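Local structure of FOG-3 protein (Caenorhabditis elegans, 5TD6) at residues B[13-18]-B[82-87]; B[42-47]-B[92-97]. The protein specifies sperm fate in the nematode germline through an RNA-binding multimer and may act as a transcription corepressor; this chain is its BTG/Tob domain. The protein carries 2 engineered substitutions. One frame throughout, in Å; residues are numbered along the deposited sequence.

How the interactions relate
Both contacts illustrate how an aromatic residue and a proline can join distant parts of a chain without a direct hydrogen bond between them. Interaction 1 ties the turn after helix 2-13 to the end of helix 77-83; interaction 2 lays the loop after helix 22-41 on the hairpin of strands 89-93 and 96-100. They lie on opposite sides of the chain's centre, about 24 Å apart between centres, and each is partly buried. Leucines and one bridging water back the tyrosine in the first, at the helical end. In the second, at the sheet end, a tryptophan meets proline ring and backbone alike, beside an asparagine held by Arg56 and Glu53.

Interaction 1 of 2, residues B[13-18]-B[82-87]; sequences CRYLFG and RLLPTN
Tyr15 and Leu16 each set CG anti to the carbonyl carbon, beside the backbone N (chi1 -73° for the tyrosine); from the turn after helix 2-13 the Tyr15 side chain heads for 82-87, at the end of helix 77-83, and Leu16 reaches it with its outer methyl. The phenol ring of Tyr15 takes Pro85 over one face. Pro85 CD stands 3.5 Å from the centroid of the Tyr15 ring and only 8° off its normal, a CH-pi contact centred on the aromatic system; the two side chains cross at about a right angle. Pro85 CG reaches further out along the phenol, to 3.7 Å from Tyr15 OH. At the root of the same side chain, Tyr15 CB lies 3.9 Å from Leu84 CD2.

Beside the tyrosine, three leucines continue the apolar contact. Leu16 contributes a single methyl, CD2, which meets Leu83 CB at 3.8 Å and Leu84 CD2 at 4.0 Å. In the BTG/Tob domain this brings together two places where helices give out: 13-18 runs from the end of helix 2-13 into the connection to helix 22-41, while 82-87 leaves helix 77-83 toward strand 89-93. Phe28 of helix 22-41 also touches Leu16, so the buried leucine is shared between this contact and the helical interior.

The two backbones are also joined through a water. It donates to Tyr15 O at 2.7 Å and, more weakly, to Leu83 O, and so gives both carbonyls a polar partner where the two segments exchange no direct hydrogen bond. Within the turn, Cys13 O accepts from both Leu16 N and Phe17 N, and it also sits 3.3 Å above the centre of the Phe17 ring. Phe17, whose CB points away from 82-87, meets Trp111 of the second subunit with its ring, the planes inclined at about 75°.

Interaction 2 of 2, residues B[42-47]-B[92-97]; sequences STWDVN and ANPGHV. Engineered in segment 42-47: Asn47 (natural residue His).
Ala92 meets the far end of the Trp44 indole through its backbone: Trp44 CZ3 comes to 3.3 Å from Ala92 O, the carbonyl that also accepts a hydrogen bond from Arg56 NE. At Asn93 the contact again belongs to the main chain, with Trp44 CH2 3.3 Å from Asn93 C. Asn93 points its CB away from the loop, and its amide is held by Arg56 and Glu53, so its polar end is fixed on helix 53-56 while its peptide lies against the indole.

Pro94 is the centre of the contact. The Trp44 side chain, with CG anti to the backbone N (chi1 -154°), comes at it from the opposite direction and spreads one indole face over the pyrrolidine. Pro94 CD makes a CH-pi contact with the six-membered ring, 3.7 Å from its centroid and 9° off the normal, while Pro94 CG packs 3.5 Å from Trp44 CE2, offset toward the rim. The same CG approaches Asp45 O, and Pro94 CB touches Val46 CA at 3.8 Å, so the loop wraps past the proline ring. An Asx turn shapes its continuation: Asp45 OD1 accepts from the backbone N of the engineered Asn47, at 3.0 Å and from above the carboxylate plane.

Gly95 follows at positive phi, and its N is bonded to Glu4 of helix 2-13. His96 then closes the turn by pairing its backbone N and O with Asn93, and Val97 carries the second strand onward. The whole is a type II beta turn at the tip of an antiparallel beta hairpin, with proline and glycine at its two central positions and a tryptophan laid over the proline.

Interaction 1 of 2, residues B[13-18]-B[82-87]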
ATOM      1  N   CYS B  13      -2.283   8.930  -2.790  1.00 28.95           N
ATOM      2  CA  CYS B  13      -3.495   8.578  -3.523  1.00 30.03           C
ATOM      3  C   CYS B  13      -4.627   8.082  -2.629  1.00 34.95           C
ATOM      4  O   CYS B  13      -5.790   8.180  -3.019  1.00 33.32           O
ATOM      5  CB  CYS B  13      -3.185   7.532  -4.590  1.00 30.99           C
ATOM      6  SG  CYS B  13      -2.231   8.249  -5.955  1.00 35.17           S
ATOM      7  N   ARG B  14      -4.314   7.575  -1.436  1.00 32.32           N
ATOM      8  CA  ARG B  14      -5.385   7.163  -0.520  1.00 30.30           C
ATOM      9  C   ARG B  14      -6.212   8.356  -0.027  1.00 32.96           C
ATOM     10  O   ARG B  14      -7.312   8.168   0.513  1.00 31.38           O
ATOM     11  CB  ARG B  14      -4.828   6.352   0.670  1.00 26.43           C
ATOM     12  CG  ARG B  14      -4.447   4.891   0.250  1.00 22.26           C
ATOM     13  CD  ARG B  14      -4.174   3.947   1.456  1.00 28.57           C
ATOM     14  NE  ARG B  14      -2.962   4.274   2.231  1.00 24.87           N
ATOM     15  CZ  ARG B  14      -1.721   3.879   1.917  1.00 29.52           C
ATOM     16  NH1 ARG B  14      -1.488   3.151   0.822  1.00 28.26           N
ATOM     17  NH2 ARG B  14      -0.704   4.202   2.705  1.00 25.90           N
ATOM     18  N   TYR B  15      -5.707   9.580  -0.216  1.00 31.82           N
ATOM     19  CA  TYR B  15      -6.527  10.782   0.032  1.00 35.41           C
ATOM     20  C   TYR B  15      -7.453  11.103  -1.150  1.00 41.61           C
ATOM     21  O   TYR B  15      -8.427  11.873  -1.011  1.00 40.51           O
ATOM     22  CB  TYR B  15      -5.654  12.011   0.305  1.00 39.19           C
ATOM     23  CG  TYR B  15      -4.978  12.037   1.663  1.00 42.22           C
ATOM     24  CD1 TYR B  15      -5.673  12.402   2.809  1.00 48.70           C
ATOM     25  CD2 TYR B  15      -3.635  11.715   1.787  1.00 33.75           C
ATOM     26  CE1 TYR B  15      -5.044  12.434   4.054  1.00 47.05           C
ATOM     27  CE2 TYR B  15      -2.999  11.744   3.022  1.00 35.42           C
ATOM     28  CZ  TYR B  15      -3.706  12.100   4.149  1.00 38.97           C
ATOM     29  OH  TYR B  15      -3.066  12.125   5.369  1.00 43.90           O
ATOM     30  N   LEU B  16      -7.130  10.533  -2.309  1.00 30.17           N
ATOM     31  CA  LEU B  16      -7.815  10.842  -3.554  1.00 36.74           C
ATOM     32  C   LEU B  16      -8.862   9.803  -3.922  1.00 39.46           C
ATOM     33  O   LEU B  16      -9.873  10.150  -4.542  1.00 36.18           O
ATOM     34  CB  LEU B  16      -6.803  10.977  -4.707  1.00 32.62           C
ATOM     35  CG  LEU B  16      -5.644  11.949  -4.419  1.00 38.61           C
ATOM     36  CD1 LEU B  16      -4.685  12.075  -5.607  1.00 35.39           C
ATOM     37  CD2 LEU B  16      -6.171  13.323  -4.000  1.00 36.45           C
ATOM     38  N   PHE B  17      -8.620   8.540  -3.559  1.00 32.69           N
ATOM     39  CA  PHE B  17      -9.489   7.438  -3.992  1.00 39.93           C
ATOM     40  C   PHE B  17     -10.927   7.725  -3.647  1.00 40.64           C
ATOM     41  O   PHE B  17     -11.231   8.059  -2.502  1.00 35.94           O
ATOM     42  CB  PHE B  17      -9.088   6.102  -3.346  1.00 35.40           C
ATOM     43  CG  PHE B  17      -7.754   5.573  -3.797  1.00 37.92           C
ATOM     44  CD1 PHE B  17      -7.343   5.712  -5.110  1.00 40.83           C
ATOM     45  CD2 PHE B  17      -6.916   4.932  -2.896  1.00 34.02           C
ATOM     46  CE1 PHE B  17      -6.116   5.218  -5.524  1.00 40.23           C
ATOM     47  CE2 PHE B  17      -5.684   4.437  -3.295  1.00 35.64           C
ATOM     48  CZ  PHE B  17      -5.275   4.584  -4.610  1.00 35.79           C
ATOM     49  N   GLY B  18     -11.805   7.607  -4.636  1.00 46.10           N
ATOM     50  CA  GLY B  18     -13.221   7.835  -4.426  1.00 41.78           C
ATOM     51  C   GLY B  18     -13.672   9.283  -4.541  1.00 46.00           C
ATOM     52  O   GLY B  18     -14.867   9.551  -4.526  1.00 51.15           O
ATOM     53  N   ARG B  82      -7.059  20.545  -2.673  1.00 59.71           N
ATOM     54  CA  ARG B  82      -8.051  20.553  -1.606  1.00 59.40           C
ATOM     55  C   ARG B  82      -8.135  19.200  -0.871  1.00 60.01           C
ATOM     56  O   ARG B  82      -8.414  19.173   0.328  1.00 57.59           O
ATOM     57  CB  ARG B  82      -9.428  20.958  -2.145  1.00 59.41           C
ATOM     58  CG  ARG B  82     -10.032  20.024  -3.177  1.00 66.82           C
ATOM     59  CD  ARG B  82     -11.452  20.452  -3.565  1.00 72.69           C
ATOM     60  NE  ARG B  82     -11.861  19.838  -4.827  1.00 80.16           N
ATOM     61  CZ  ARG B  82     -12.480  18.664  -4.932  1.00 85.05           C
ATOM     62  NH1 ARG B  82     -12.780  17.962  -3.845  1.00 85.84           N
ATOM     63  NH2 ARG B  82     -12.807  18.193  -6.129  1.00 83.77           N
ATOM     64  N   LEU B  83      -7.881  18.093  -1.572  1.00 47.16           N
ATOM     65  CA  LEU B  83      -8.032  16.763  -0.967  1.00 40.13           C
ATOM     66  C   LEU B  83      -6.824  16.314  -0.125  1.00 49.60           C
ATOM     67  O   LEU B  83      -6.948  15.442   0.736  1.00 50.66           O
ATOM     68  CB  LEU B  83      -8.316  15.721  -2.050  1.00 38.21           C
ATOM     69  CG  LEU B  83      -9.640  15.879  -2.801  1.00 46.40           C
ATOM     70  CD1 LEU B  83      -9.728  14.890  -3.953  1.00 48.67           C
ATOM     71  CD2 LEU B  83     -10.823  15.706  -1.858  1.00 41.93           C
ATOM     72  N   LEU B  84      -5.657  16.893  -0.378  1.00 54.26           N
ATOM     73  CA  LEU B  84      -4.468  16.534   0.385  1.00 50.94           C
ATOM     74  C   LEU B  84      -4.442  17.310   1.698  1.00 59.91           C
ATOM     75  O   LEU B  84      -5.019  18.395   1.791  1.00 53.41           O
ATOM     76  CB  LEU B  84      -3.199  16.806  -0.428  1.00 44.45           C
ATOM     77  CG  LEU B  84      -3.057  16.022  -1.730  1.00 46.24           C
ATOM     78  CD1 LEU B  84      -1.656  16.193  -2.311  1.00 53.51           C
ATOM     79  CD2 LEU B  84      -3.367  14.543  -1.484  1.00 44.69           C
ATOM     80  N   PRO B  85      -3.788  16.750   2.725  1.00 65.47           N
ATOM     81  CA  PRO B  85      -3.589  17.481   3.982  1.00 63.01           C
ATOM     82  C   PRO B  85      -2.665  18.677   3.787  1.00 54.39           C
ATOM     83  O   PRO B  85      -1.821  18.647   2.904  1.00 50.57           O
ATOM     84  CB  PRO B  85      -2.944  16.435   4.896  1.00 67.97           C
ATOM     85  CG  PRO B  85      -2.258  15.494   3.953  1.00 66.15           C
ATOM     86  CD  PRO B  85      -3.155  15.419   2.754  1.00 68.35           C
ATOM     87  N   THR B  86      -2.818  19.721   4.592  1.00 62.07           N
ATOM     88  CA  THR B  86      -1.947  20.882   4.460  1.00 57.77           C
ATOM     89  C   THR B  86      -0.688  20.708   5.309  1.00 51.38           C
ATOM     90  O   THR B  86      -0.755  20.245   6.445  1.00 52.89           O
ATOM     91  CB  THR B  86      -2.676  22.189   4.855  1.00 57.70           C
ATOM     92  OG1 THR B  86      -2.799  22.269   6.282  1.00 65.16           O
ATOM     93  CG2 THR B  86      -4.055  22.238   4.228  1.00 53.92           C
ATOM     94  N   ASN B  87       0.455  21.059   4.726  1.00 49.12           N
ATOM     95  CA  ASN B  87       1.745  21.083   5.411  1.00 49.96           C
ATOM     96  C   ASN B  87       2.147  19.767   6.090  1.00 50.99           C
ATOM     97  O   ASN B  87       2.771  19.764   7.149  1.00 53.17           O
ATOM     98  CB  ASN B  87       1.765  22.221   6.433  1.00 60.71           C
ATOM     99  CG  ASN B  87       1.641  23.587   5.776  1.00 71.24           C
ATOM    100  OD1 ASN B  87       2.268  23.852   4.748  1.00 76.32           O
ATOM    101  ND2 ASN B  87       0.815  24.451   6.353  1.00 75.59           N
TER
HETATM  102  O   HOH W   1      -9.537  13.373   1.006  1.00 36.99           O

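Interaction 2 of 2, residues B[42-47]-B[92-97]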
ATOM      1  N   SER B  42      19.591  10.624  -7.131  1.00 50.06           N
ATOM      2  CA  SER B  42      20.969  11.058  -6.921  1.00 56.70           C
ATOM      3  C   SER B  42      21.462  10.904  -5.471  1.00 52.41           C
ATOM      4  O   SER B  42      22.659  10.905  -5.234  1.00 53.71           O
ATOM      5  CB  SER B  42      21.133  12.503  -7.380  1.00 51.73           C
ATOM      6  OG  SER B  42      20.149  13.321  -6.791  1.00 62.75           O
ATOM      7  N   THR B  43      20.562  10.756  -4.503  1.00 47.97           N
ATOM      8  CA  THR B  43      21.013  10.617  -3.116  1.00 47.96           C
ATOM      9  C   THR B  43      20.711   9.246  -2.504  1.00 53.50           C
ATOM     10  O   THR B  43      21.121   8.962  -1.372  1.00 52.91           O
ATOM     11  CB  THR B  43      20.398  11.699  -2.207  1.00 45.93           C
ATOM     12  OG1 THR B  43      18.967  11.679  -2.321  1.00 40.64           O
ATOM     13  CG2 THR B  43      20.930  13.074  -2.609  1.00 49.40           C
ATOM     14  N   TRP B  44      20.010   8.398  -3.252  1.00 52.39           N
ATOM     15  CA  TRP B  44      19.596   7.083  -2.743  1.00 40.47           C
ATOM     16  C   TRP B  44      20.798   6.168  -2.489  1.00 44.28           C
ATOM     17  O   TRP B  44      21.495   5.767  -3.420  1.00 51.85           O
ATOM     18  CB  TRP B  44      18.633   6.421  -3.727  1.00 42.59           C
ATOM     19  CG  TRP B  44      17.687   5.436  -3.104  1.00 42.87           C
ATOM     20  CD1 TRP B  44      17.804   4.074  -3.104  1.00 44.56           C
ATOM     21  CD2 TRP B  44      16.462   5.736  -2.421  1.00 38.22           C
ATOM     22  NE1 TRP B  44      16.731   3.508  -2.449  1.00 35.50           N
ATOM     23  CE2 TRP B  44      15.892   4.508  -2.028  1.00 35.01           C
ATOM     24  CE3 TRP B  44      15.787   6.921  -2.108  1.00 38.04           C
ATOM     25  CZ2 TRP B  44      14.691   4.438  -1.317  1.00 29.74           C
ATOM     26  CZ3 TRP B  44      14.577   6.841  -1.402  1.00 33.05           C
ATOM     27  CH2 TRP B  44      14.048   5.621  -1.027  1.00 33.95           C
ATOM     28  N   ASP B  45      21.030   5.842  -1.225  1.00 40.49           N
ATOM     29  CA  ASP B  45      22.125   4.949  -0.847  1.00 45.65           C
ATOM     30  C   ASP B  45      21.605   3.906   0.146  1.00 42.56           C
ATOM     31  O   ASP B  45      21.412   4.198   1.323  1.00 42.43           O
ATOM     32  CB  ASP B  45      23.290   5.764  -0.263  1.00 50.06           C
ATOM     33  CG  ASP B  45      24.441   4.899   0.259  1.00 54.08           C
ATOM     34  OD1 ASP B  45      24.401   3.649   0.178  1.00 52.53           O
ATOM     35  OD2 ASP B  45      25.418   5.499   0.745  1.00 57.27           O
ATOM     36  N   VAL B  46      21.386   2.685  -0.332  1.00 40.74           N
ATOM     37  CA  VAL B  46      20.736   1.673   0.503  1.00 41.09           C
ATOM     38  C   VAL B  46      21.574   1.318   1.717  1.00 45.48           C
ATOM     39  O   VAL B  46      21.032   0.865   2.719  1.00 42.58           O
ATOM     40  CB  VAL B  46      20.417   0.387  -0.290  1.00 38.13           C
ATOM     41  CG1 VAL B  46      19.390   0.683  -1.365  1.00 37.19           C
ATOM     42  CG2 VAL B  46      21.678  -0.210  -0.908  1.00 46.31           C
ATOM     43  N   ASN B  47      22.891   1.530   1.634  1.00 45.16           N
ATOM     44  CA  ASN B  47      23.781   1.238   2.760  1.00 44.73           C
ATOM     45  C   ASN B  47      23.726   2.321   3.829  1.00 49.56           C
ATOM     46  O   ASN B  47      24.127   2.093   4.966  1.00 45.78           O
ATOM     47  CB  ASN B  47      25.222   1.039   2.269  1.00 49.15           C
ATOM     48  CG  ASN B  47      25.369  -0.222   1.437  1.00 50.05           C
ATOM     49  OD1 ASN B  47      24.655  -1.192   1.663  1.00 48.43           O
ATOM     50  ND2 ASN B  47      26.287  -0.217   0.483  1.00 55.30           N
ATOM     51  N   ALA B  92      10.999   9.647   2.341  1.00 39.39           N
ATOM     52  CA  ALA B  92      11.221   8.340   1.753  1.00 30.10           C
ATOM     53  C   ALA B  92      12.718   8.070   1.744  1.00 35.25           C
ATOM     54  O   ALA B  92      13.484   8.773   1.085  1.00 38.09           O
ATOM     55  CB  ALA B  92      10.635   8.265   0.352  1.00 34.28           C
ATOM     56  N   ASN B  93      13.118   7.067   2.523  1.00 37.94           N
ATOM     57  CA  ASN B  93      14.482   6.572   2.604  1.00 35.03           C
ATOM     58  C   ASN B  93      14.520   5.089   2.215  1.00 35.57           C
ATOM     59  O   ASN B  93      13.492   4.408   2.283  1.00 33.05           O
ATOM     60  CB  ASN B  93      15.027   6.718   4.026  1.00 31.20           C
ATOM     61  CG  ASN B  93      15.148   8.162   4.476  1.00 40.48           C
ATOM     62  OD1 ASN B  93      15.279   9.078   3.660  1.00 39.05           O
ATOM     63  ND2 ASN B  93      15.131   8.368   5.796  1.00 36.65           N
ATOM     64  N   PRO B  94      15.705   4.573   1.849  1.00 30.77           N
ATOM     65  CA  PRO B  94      15.830   3.118   1.688  1.00 29.82           C
ATOM     66  C   PRO B  94      15.248   2.377   2.902  1.00 29.18           C
ATOM     67  O   PRO B  94      15.650   2.629   4.032  1.00 32.29           O
ATOM     68  CB  PRO B  94      17.338   2.908   1.559  1.00 29.43           C
ATOM     69  CG  PRO B  94      17.834   4.193   0.926  1.00 31.64           C
ATOM     70  CD  PRO B  94      16.963   5.281   1.517  1.00 32.88           C
ATOM     71  N   GLY B  95      14.263   1.521   2.662  1.00 34.52           N
ATOM     72  CA  GLY B  95      13.681   0.721   3.727  1.00 27.95           C
ATOM     73  C   GLY B  95      12.645   1.429   4.581  1.00 33.10           C
ATOM     74  O   GLY B  95      12.073   0.819   5.483  1.00 34.07           O
ATOM     75  N   HIS B  96      12.372   2.704   4.299  1.00 27.36           N
ATOM     76  CA  HIS B  96      11.644   3.509   5.283  1.00 36.08           C
ATOM     77  C   HIS B  96      10.947   4.731   4.710  1.00 31.85           C
ATOM     78  O   HIS B  96      11.585   5.714   4.328  1.00 38.26           O
ATOM     79  CB  HIS B  96      12.592   3.967   6.389  1.00 39.57           C
ATOM     80  CG  HIS B  96      11.891   4.446   7.622  1.00 35.51           C
ATOM     81  ND1 HIS B  96      12.491   5.273   8.547  1.00 36.34           N
ATOM     82  CD2 HIS B  96      10.635   4.222   8.075  1.00 30.63           C
ATOM     83  CE1 HIS B  96      11.645   5.516   9.532  1.00 36.94           C
ATOM     84  NE2 HIS B  96      10.509   4.896   9.267  1.00 32.34           N
ATOM     85  N   VAL B  97       9.627   4.647   4.654  1.00 26.34           N
ATOM     86  CA  VAL B  97       8.797   5.758   4.225  1.00 24.66           C
ATOM     87  C   VAL B  97       7.958   6.139   5.433  1.00 31.52           C
ATOM     88  O   VAL B  97       7.436   5.265   6.148  1.00 27.45           O
ATOM     89  CB  VAL B  97       7.906   5.374   3.035  1.00 30.99           C
ATOM     90  CG1 VAL B  97       7.112   6.589   2.526  1.00 32.57           C
ATOM     91  CG2 VAL B  97       8.753   4.795   1.926  1.00 29.69           C
TER